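Side-chain contact in molybdopterin biosynthesis protein MoaB (Sulfolobus tokodaii, PDB 3IWT), which probably takes part in molybdenum cofactor biosynthesis, with a likely role in binding molybdopterin: residues D116-R119 with L120-N124. Sequence-based numbering, arbitrary orientation.
Sequences DVFR and LVSFN
F118 and S122 stand one helical turn apart on the same side of the helix; chi1 of -180° sets the F118 ring trans to its own nitrogen, and chi1 of -70° puts S122 OG trans to its carbonyl carbon, turned back along the helix. The hydroxyl therefore hangs over one face of the ring, nearer the outer edge than the centre, with S122 OG 3.4 Å from F118 CZ. It also donates to the backbone, S122 OG lying 2.9 Å from F118 O. That oxygen is gripped twice, since S122 N binds F118 O at 3.0 Å, and the two donors approach from opposite faces of the carbonyl plane, the hydroxyl well above it (37°). S122 OG bonds in addition to a bound glycerol, most likely a crystallisation additive. V121 CG2 reaches F118 CD1 obliquely at 4.3 Å. Beyond the two segments, the F118 ring packs on A160 and L164 of helix 154-176; an alanine in place of F118 would probably open a gap against that helix and leave the S122 hydroxyl without the ring face beneath it. The bonds from V121 N to V117 O (3.1 Å) and from F123 N to R119 O (2.8 Å) continue the i to i+4 pattern. The charged ends of D116 and R119 pair with other chains: D116 OD2 with R119 of the third subunit, R119 NE with D116 of the second. The arrangement is characteristic of an alpha-helix whose serine hydroxyl returns to the carbonyl four residues earlier, here in helix 112-123, which joins helix 154-176 to the subunit interfaces of the MoaB hexamer.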
loop_
_atom_site.group_PDB
_atom_site.type_symbol
_atom_site.label_atom_id
_atom_site.label_comp_id
_atom_site.label_asym_id
_atom_site.label_seq_id
_atom_site.Cartn_x
_atom_site.Cartn_y
_atom_site.Cartn_z
ATOM N N ASP A 116 -15.116 11.349 3.593
ATOM C CA ASP A 116 -16.436 11.168 2.970
ATOM C C ASP A 116 -17.583 11.920 3.646
ATOM O O ASP A 116 -18.500 12.424 2.975
ATOM C CB ASP A 116 -16.761 9.665 2.747
ATOM C CG ASP A 116 -16.587 8.832 3.987
ATOM O OD1 ASP A 116 -15.431 8.431 4.235
ATOM O OD2 ASP A 116 -17.590 8.585 4.711
ATOM N N VAL A 117 -17.551 12.016 4.978
ATOM C CA VAL A 117 -18.572 12.785 5.682
ATOM C C VAL A 117 -18.457 14.293 5.368
ATOM O O VAL A 117 -19.473 14.972 5.216
ATOM C CB VAL A 117 -18.581 12.505 7.186
ATOM C CG1 VAL A 117 -19.654 13.386 7.882
ATOM C CG2 VAL A 117 -18.844 11.021 7.441
ATOM N N PHE A 118 -17.236 14.798 5.212
ATOM C CA PHE A 118 -17.067 16.176 4.777
ATOM C C PHE A 118 -17.610 16.380 3.362
ATOM O O PHE A 118 -18.252 17.390 3.069
ATOM C CB PHE A 118 -15.616 16.657 4.853
ATOM C CG PHE A 118 -15.455 18.098 4.398
ATOM C CD1 PHE A 118 -15.974 19.140 5.161
ATOM C CD2 PHE A 118 -14.857 18.400 3.168
ATOM C CE1 PHE A 118 -15.855 20.460 4.731
ATOM C CE2 PHE A 118 -14.735 19.725 2.736
ATOM C CZ PHE A 118 -15.247 20.743 3.512
ATOM N N ARG A 119 -17.367 15.411 2.488
ATOM C CA ARG A 119 -17.905 15.491 1.130
ATOM C C ARG A 119 -19.443 15.394 1.137
ATOM O O ARG A 119 -20.107 16.051 0.329
ATOM C CB ARG A 119 -17.263 14.447 0.227
ATOM C CG ARG A 119 -15.835 14.792 -0.102
ATOM C CD ARG A 119 -15.198 13.838 -1.101
ATOM N NE ARG A 119 -14.896 12.504 -0.601
ATOM C CZ ARG A 119 -13.692 12.074 -0.243
ATOM N NH1 ARG A 119 -12.658 12.895 -0.207
ATOM N NH2 ARG A 119 -13.520 10.804 0.102
ATOM N N LEU A 120 -20.001 14.645 2.090
ATOM C CA LEU A 120 -21.465 14.526 2.230
ATOM C C LEU A 120 -22.119 15.888 2.574
ATOM O O LEU A 120 -23.058 16.329 1.909
ATOM C CB LEU A 120 -21.797 13.439 3.287
ATOM C CG LEU A 120 -23.239 13.128 3.727
ATOM C CD1 LEU A 120 -23.168 11.893 4.617
ATOM C CD2 LEU A 120 -23.899 14.259 4.507
ATOM N N VAL A 121 -21.624 16.546 3.615
ATOM C CA VAL A 121 -22.148 17.852 4.006
ATOM C C VAL A 121 -21.858 18.930 2.942
ATOM O O VAL A 121 -22.682 19.824 2.725
ATOM C CB VAL A 121 -21.671 18.267 5.416
ATOM C CG1 VAL A 121 -22.060 17.193 6.459
ATOM C CG2 VAL A 121 -20.205 18.507 5.425
ATOM N N SER A 122 -20.724 18.821 2.258
ATOM C CA SER A 122 -20.370 19.721 1.142
ATOM C C SER A 122 -21.317 19.563 -0.027
ATOM O O SER A 122 -21.852 20.570 -0.573
ATOM C CB SER A 122 -18.932 19.451 0.671
ATOM O OG SER A 122 -18.004 19.892 1.652
ATOM N N PHE A 123 -21.607 18.308 -0.380
ATOM C CA PHE A 123 -22.591 18.014 -1.445
ATOM C C PHE A 123 -23.958 18.661 -1.192
ATOM O O PHE A 123 -24.654 19.059 -2.141
ATOM C CB PHE A 123 -22.793 16.506 -1.619
ATOM C CG PHE A 123 -23.645 16.141 -2.822
ATOM C CD1 PHE A 123 -23.098 16.099 -4.096
ATOM C CD2 PHE A 123 -24.994 15.895 -2.672
ATOM C CE1 PHE A 123 -23.900 15.806 -5.215
ATOM C CE2 PHE A 123 -25.804 15.583 -3.776
ATOM C CZ PHE A 123 -25.249 15.541 -5.035
ATOM N N ASN A 124 -24.361 18.702 0.077
ATOM C CA ASN A 124 -25.595 19.345 0.474
ATOM C C ASN A 124 -25.590 20.846 0.340
ATOM O O ASN A 124 -26.645 21.431 0.327
ATOM C CB ASN A 124 -25.958 19.052 1.928
ATOM C CG ASN A 124 -26.394 17.645 2.136
ATOM O OD1 ASN A 124 -26.850 16.977 1.217
ATOM N ND2 ASN A 124 -26.289 17.182 3.380
#